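Local coordinates for protein histone-lysine N-methyltransferase, H3 lysine-9 specific SUVH4 (Arabidopsis thaliana, PDB 4QEN) that methylates histone H3 at its ninth residue, a lysine, using S-adenosyl-L-methionine, and binds methylated double-stranded DNA, linking histone marking to the maintenance of non-CpG DNA methylation, at residues L106-V111 / P164-R169; K55-L60 / D89-E94. One frame throughout, in Å; residues are numbered along the deposited sequence.

Contact 1 of 2, residues L106-V111 / P164-R169. With nucleotides of chain B.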
# COMPACT_ATOMS: atom_id res chain seq x y z
N LEU A 106 -31.74 -5.31 -4.01
CA LEU A 106 -31.32 -5.64 -2.65
C LEU A 106 -29.90 -5.12 -2.46
O LEU A 106 -28.99 -5.50 -3.20
CB LEU A 106 -31.35 -7.16 -2.47
CG LEU A 106 -31.08 -7.74 -1.08
CD1 LEU A 106 -32.21 -7.38 -0.11
CD2 LEU A 106 -30.90 -9.26 -1.17
N ALA A 107 -29.70 -4.25 -1.47
CA ALA A 107 -28.40 -3.61 -1.27
C ALA A 107 -27.42 -4.57 -0.63
O ALA A 107 -27.81 -5.43 0.17
CB ALA A 107 -28.55 -2.38 -0.41
N VAL A 108 -26.14 -4.42 -0.98
CA VAL A 108 -25.11 -5.23 -0.34
C VAL A 108 -24.03 -4.34 0.25
O VAL A 108 -23.32 -4.78 1.16
CB VAL A 108 -24.46 -6.25 -1.30
CG1 VAL A 108 -25.50 -7.22 -1.84
CG2 VAL A 108 -23.72 -5.53 -2.43
N SER A 109 -23.90 -3.10 -0.23
CA SER A 109 -22.78 -2.29 0.27
C SER A 109 -23.09 -0.79 0.22
O SER A 109 -23.62 -0.31 -0.76
CB SER A 109 -21.51 -2.59 -0.56
OG SER A 109 -20.46 -1.68 -0.26
N ILE A 110 -22.78 -0.06 1.28
CA ILE A 110 -22.93 1.39 1.26
C ILE A 110 -21.67 2.12 1.71
O ILE A 110 -20.88 1.62 2.53
CB ILE A 110 -24.11 1.89 2.12
CG1 ILE A 110 -23.82 1.71 3.61
CG2 ILE A 110 -25.43 1.22 1.72
CD1 ILE A 110 -24.98 2.11 4.50
N VAL A 111 -21.55 3.35 1.23
CA VAL A 111 -20.42 4.20 1.57
C VAL A 111 -20.92 5.49 2.22
O VAL A 111 -21.81 6.15 1.69
CB VAL A 111 -19.61 4.57 0.32
CG1 VAL A 111 -18.47 5.51 0.69
CG2 VAL A 111 -19.06 3.30 -0.33
N PRO A 164 -28.01 -8.06 5.78
CA PRO A 164 -27.13 -7.00 6.27
C PRO A 164 -26.39 -6.34 5.10
O PRO A 164 -26.29 -6.92 4.01
CB PRO A 164 -26.13 -7.77 7.13
CG PRO A 164 -26.01 -9.11 6.46
CD PRO A 164 -27.45 -9.41 6.00
N VAL A 165 -25.88 -5.15 5.34
CA VAL A 165 -25.12 -4.42 4.34
C VAL A 165 -23.70 -4.16 4.86
O VAL A 165 -23.49 -3.95 6.06
CB VAL A 165 -25.85 -3.07 4.02
CG1 VAL A 165 -25.86 -2.15 5.24
CG2 VAL A 165 -25.21 -2.38 2.87
N ARG A 166 -22.71 -4.19 3.96
CA ARG A 166 -21.37 -3.76 4.30
C ARG A 166 -21.38 -2.24 4.42
O ARG A 166 -22.02 -1.56 3.61
CB ARG A 166 -20.37 -4.19 3.22
CG ARG A 166 -20.22 -5.71 3.10
CD ARG A 166 -19.02 -6.10 2.21
NE ARG A 166 -19.17 -5.72 0.81
CZ ARG A 166 -19.93 -6.38 -0.06
NH1 ARG A 166 -20.63 -7.44 0.34
NH2 ARG A 166 -20.02 -5.98 -1.33
N VAL A 167 -20.70 -1.71 5.43
CA VAL A 167 -20.63 -0.26 5.60
C VAL A 167 -19.17 0.19 5.54
O VAL A 167 -18.32 -0.37 6.23
CB VAL A 167 -21.29 0.22 6.93
CG1 VAL A 167 -21.04 1.71 7.18
CG2 VAL A 167 -22.79 -0.07 6.90
N THR A 168 -18.89 1.17 4.69
CA THR A 168 -17.55 1.71 4.55
C THR A 168 -17.58 3.21 4.78
O THR A 168 -18.45 3.90 4.27
CB THR A 168 -17.02 1.39 3.15
OG1 THR A 168 -16.88 -0.04 3.03
CG2 THR A 168 -15.66 2.06 2.89
N ARG A 169 -16.63 3.72 5.56
CA ARG A 169 -16.56 5.15 5.86
C ARG A 169 -15.37 5.81 5.18
O ARG A 169 -14.26 5.26 5.18
CB ARG A 169 -16.41 5.36 7.37
CG ARG A 169 -17.70 5.16 8.19
CD ARG A 169 -17.39 5.33 9.68
NE ARG A 169 -18.60 5.29 10.50
CZ ARG A 169 -19.18 4.17 10.94
NH1 ARG A 169 -18.66 2.98 10.63
NH2 ARG A 169 -20.26 4.24 11.70
N1 5CM B 7 -22.79 9.30 0.20
C2 5CM B 7 -22.83 9.77 1.46
N3 5CM B 7 -23.99 9.53 2.24
C4 5CM B 7 -25.15 8.96 1.70
C5 5CM B 7 -25.16 8.59 0.37
C5A 5CM B 7 -26.29 8.01 -0.26
C6 5CM B 7 -24.00 8.81 -0.34
O2 5CM B 7 -21.85 10.24 2.04
N4 5CM B 7 -26.28 8.76 2.41
C1' 5CM B 7 -21.94 9.42 -1.04
C2' 5CM B 7 -21.60 8.73 -2.27
C3' 5CM B 7 -20.49 9.90 -2.70
C4' 5CM B 7 -21.38 11.17 -2.79
O4' 5CM B 7 -21.95 10.88 -1.42
O3' 5CM B 7 -19.37 10.20 -1.87
C5' 5CM B 7 -22.38 10.60 -3.88
O5' 5CM B 7 -23.08 9.36 -4.11
P 5CM B 7 -24.61 9.27 -4.56
OP1 5CM B 7 -25.19 7.99 -4.11
OP2 5CM B 7 -25.33 10.50 -4.21
O HOH W 1 -23.87 -7.41 2.23
O HOH W 2 -19.44 -0.87 2.25

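Contact 2 of 2, residues K55-L60 / D89-E94. With nucleotides of chain C.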
# COMPACT_ATOMS: atom_id res chain seq x y z
N LYS A 55 -22.14 -9.57 -7.38
CA LYS A 55 -22.50 -9.05 -6.07
C LYS A 55 -22.50 -10.18 -5.04
O LYS A 55 -22.82 -11.32 -5.38
CB LYS A 55 -23.89 -8.43 -6.12
CG LYS A 55 -24.01 -7.21 -7.02
CD LYS A 55 -23.05 -6.13 -6.59
CE LYS A 55 -23.50 -4.78 -7.11
NZ LYS A 55 -23.47 -4.71 -8.60
N ILE A 56 -22.16 -9.85 -3.80
CA ILE A 56 -22.11 -10.83 -2.71
C ILE A 56 -22.70 -10.20 -1.45
O ILE A 56 -22.40 -9.06 -1.12
CB ILE A 56 -20.65 -11.26 -2.42
CG1 ILE A 56 -20.07 -12.05 -3.61
CG2 ILE A 56 -20.57 -12.07 -1.13
CD1 ILE A 56 -18.53 -12.18 -3.58
N ILE A 57 -23.56 -10.95 -0.77
CA ILE A 57 -24.14 -10.51 0.49
C ILE A 57 -23.18 -10.89 1.62
O ILE A 57 -22.75 -12.04 1.70
CB ILE A 57 -25.48 -11.21 0.74
CG1 ILE A 57 -26.53 -10.73 -0.26
CG2 ILE A 57 -25.96 -10.96 2.17
CD1 ILE A 57 -27.86 -11.48 -0.15
N GLY A 58 -22.83 -9.95 2.49
CA GLY A 58 -21.99 -10.29 3.63
C GLY A 58 -20.52 -10.02 3.37
O GLY A 58 -20.17 -9.15 2.57
N ASP A 59 -19.65 -10.76 4.03
CA ASP A 59 -18.21 -10.54 3.85
C ASP A 59 -17.65 -11.13 2.56
O ASP A 59 -18.11 -12.17 2.10
CB ASP A 59 -17.43 -11.08 5.05
CG ASP A 59 -17.53 -10.18 6.25
OD1 ASP A 59 -17.28 -8.96 6.10
OD2 ASP A 59 -17.88 -10.67 7.34
N LEU A 60 -16.65 -10.45 1.99
CA LEU A 60 -15.91 -10.96 0.84
C LEU A 60 -14.63 -11.57 1.39
O LEU A 60 -13.94 -10.93 2.17
CB LEU A 60 -15.53 -9.81 -0.11
CG LEU A 60 -16.55 -9.38 -1.17
CD1 LEU A 60 -17.88 -9.10 -0.56
CD2 LEU A 60 -16.05 -8.15 -1.91
N ASP A 89 -24.57 0.33 -3.34
CA ASP A 89 -24.35 -0.71 -4.33
C ASP A 89 -25.33 -1.82 -4.04
O ASP A 89 -25.38 -2.34 -2.90
CB ASP A 89 -22.91 -1.23 -4.25
CG ASP A 89 -22.43 -1.83 -5.56
OD1 ASP A 89 -22.89 -1.39 -6.64
OD2 ASP A 89 -21.58 -2.74 -5.50
N TYR A 90 -26.10 -2.19 -5.07
CA TYR A 90 -27.15 -3.19 -4.92
C TYR A 90 -27.27 -4.18 -6.05
O TYR A 90 -26.88 -3.90 -7.18
CB TYR A 90 -28.52 -2.53 -4.66
CG TYR A 90 -29.05 -1.63 -5.75
CD1 TYR A 90 -29.84 -2.14 -6.77
CD2 TYR A 90 -28.82 -0.26 -5.72
CE1 TYR A 90 -30.37 -1.32 -7.74
CE2 TYR A 90 -29.34 0.57 -6.69
CZ TYR A 90 -30.12 0.03 -7.70
OH TYR A 90 -30.65 0.85 -8.68
N MET A 91 -27.83 -5.34 -5.74
CA MET A 91 -28.20 -6.35 -6.72
C MET A 91 -29.38 -5.86 -7.55
O MET A 91 -30.44 -5.54 -7.00
CB MET A 91 -28.60 -7.66 -6.04
CG MET A 91 -27.44 -8.44 -5.41
SD MET A 91 -28.05 -9.90 -4.51
CE MET A 91 -26.50 -10.63 -4.01
N SER A 92 -29.19 -5.82 -8.86
CA SER A 92 -30.24 -5.47 -9.81
C SER A 92 -31.22 -6.61 -9.97
O SER A 92 -31.03 -7.68 -9.39
CB SER A 92 -29.61 -5.21 -11.17
OG SER A 92 -29.13 -6.43 -11.71
N MET A 93 -32.25 -6.40 -10.79
CA MET A 93 -33.24 -7.45 -11.08
C MET A 93 -32.64 -8.64 -11.84
O MET A 93 -33.29 -9.67 -11.98
CB MET A 93 -34.44 -6.88 -11.85
CG MET A 93 -35.14 -5.68 -11.18
SD MET A 93 -35.70 -5.98 -9.47
CE MET A 93 -36.88 -7.31 -9.72
N GLU A 94 -31.41 -8.49 -12.33
CA GLU A 94 -30.68 -9.59 -12.96
C GLU A 94 -30.49 -10.77 -12.01
O GLU A 94 -30.42 -11.92 -12.42
CB GLU A 94 -29.30 -9.11 -13.42
CG GLU A 94 -29.33 -8.15 -14.59
CD GLU A 94 -29.81 -8.80 -15.86
OE1 GLU A 94 -29.00 -9.52 -16.50
OE2 GLU A 94 -30.99 -8.61 -16.22
P DA C 11 -26.09 -2.44 -11.59
OP1 DA C 11 -25.38 -1.27 -11.04
OP2 DA C 11 -25.99 -3.74 -10.92
O5' DA C 11 -27.64 -2.04 -11.76
C5' DA C 11 -28.14 -0.82 -11.22
C4' DA C 11 -29.46 -0.52 -11.92
O4' DA C 11 -29.19 -0.01 -13.24
C3' DA C 11 -30.34 -1.74 -12.11
O3' DA C 11 -31.59 -1.37 -11.57
C2' DA C 11 -30.38 -1.99 -13.62
C1' DA C 11 -30.04 -0.61 -14.19
N9 DA C 11 -29.26 -0.62 -15.43
C8 DA C 11 -28.43 -1.60 -15.88
N7 DA C 11 -27.84 -1.32 -17.02
C5 DA C 11 -28.30 -0.04 -17.32
C6 DA C 11 -28.05 0.83 -18.40
N6 DA C 11 -27.23 0.54 -19.43
N1 DA C 11 -28.69 2.02 -18.39
C2 DA C 11 -29.51 2.32 -17.38
N3 DA C 11 -29.83 1.58 -16.32
C4 DA C 11 -29.18 0.40 -16.35
P DC C 12 -32.82 -2.40 -11.54
OP1 DC C 12 -33.53 -2.06 -10.29
OP2 DC C 12 -32.40 -3.79 -11.82
O5' DC C 12 -33.73 -1.93 -12.77
C5' DC C 12 -34.17 -0.58 -12.82
C4' DC C 12 -34.53 -0.22 -14.25
O4' DC C 12 -33.35 -0.22 -15.10
C3' DC C 12 -35.50 -1.21 -14.91
O3' DC C 12 -36.48 -0.51 -15.57
C2' DC C 12 -34.65 -1.88 -15.98
C1' DC C 12 -33.77 -0.70 -16.36
N1 DC C 12 -32.63 -1.07 -17.23
C2 DC C 12 -32.20 -0.18 -18.24
O2 DC C 12 -32.78 0.91 -18.37
N3 DC C 12 -31.17 -0.52 -19.04
C4 DC C 12 -30.56 -1.69 -18.87
N4 DC C 12 -29.53 -1.99 -19.68
C5 DC C 12 -30.98 -2.61 -17.85
C6 DC C 12 -32.01 -2.27 -17.06
O HOH W 3 -23.14 -2.03 -9.14

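Contact 1 of 2, residues L106-V111 / P164-R169
From V108-V165 to V111-T168 two strands run parallel, their axes 9° apart, and three backbone hydrogen bonds join them: R166 N to V108 O, I110 N to R166 O and T168 N to I110 O. The first donor lies above its carbonyl plane; V108 and S109 together face D89 in a classic beta bulge. V108 O has a second donor, a water that also bonds P164 O and so bridges the two segments at P164, just before the second strand begins. The bend of the arginine at chi3 (-66°) brings the R166 guanidinium back over V108 O, which lies 3.8 Å from the plane of the group on one face, with NH2 3.8 Å from S109 CB; NH1 goes on to backbone carbonyls of the loop 55-60, NH2 to that of F80. Further along this face a second water links S109 OG, I110 O and T168 OG1, while S109 OG also bonds H81. The other face is apolar: I110 CG2 meets V165 CG2 at 3.8 Å, the two side chains nearly perpendicular, whereas CG1 of I110 lies alongside V167 CG2. Past I110, V111 O comes within 3.6 Å of N1 of the 5-methylcytosine nucleotide 5CM7 of chain B. In the SRA-domain sheet, strand 106-112 is flanked by strand 88-91 and strand 165-172, the latter paired in turn with strand 180-197, and helix 151-161 packs on A107.

Contact 2 of 2, residues K55-L60 / D89-E94
K55 and M91 run antiparallel alongside one another, K55 CB resting 3.6 Å from M91 CG, and this is the close-packed half of the contact. The methionine is extended beyond CG, which carries its methyl to I57: CE lies 3.8 Å from I57 CG1, the methionine roughly perpendicular to the isoleucine. L104 also touches M91, and L106 and V108 touch I57, so the loop 55-60 is fitted against the sheet by apolar groups. The lysine then bends at chi2 (-58°) and chi4 (-64°), leading its amine away from the methionine toward the DNA. Here contact is looser and wet. K55 CE passes 3.2 Å from D89 OD2, yet the salt bridge from NZ to D89 OD1 is long, 3.9 Å, and a water fills in: it accepts from K55 NZ and donates to D89 OD1 and to OP1 of DA11 of chain C. D89 OD2 is held separately by the backbone N of N82. Beyond the strand, M93 N gives a nearly straight hydrogen bond of 2.8 Å to OP2 of DC12 of chain C, and S92 OG accepts from E94 N in an ST turn. With K55 NZ 3.6 Å from OP2 of DA11 of chain C, the lysine's charge probably faces both the carboxylate and the phosphate, consistent with an electrostatic and water-mediated hold on the DNA backbone through its phosphate oxygens.

Contacts 1 and 2 lie about 9 Å apart, centre to centre, in the SRA domain, and strand 106-112 joins them: it pairs with strand 165-172 in contact 1 and, antiparallel, with strand 88-91 of contact 2, where M91 N probably bonds L106 O at 2.8 Å. A second tie runs from R166 NH1 to I56 O, also 2.8 Å, so the arginine of contact 1 grips the loop that supplies K55. The two contacts meet different chains of the DNA: V111 approaches 5CM7 of chain B, whereas 89-94 follows the phosphates of chain C. Both are away from the annotated zinc and S-adenosyl-L-methionine sites, consistent with a part in methylated-DNA recognition rather than catalysis.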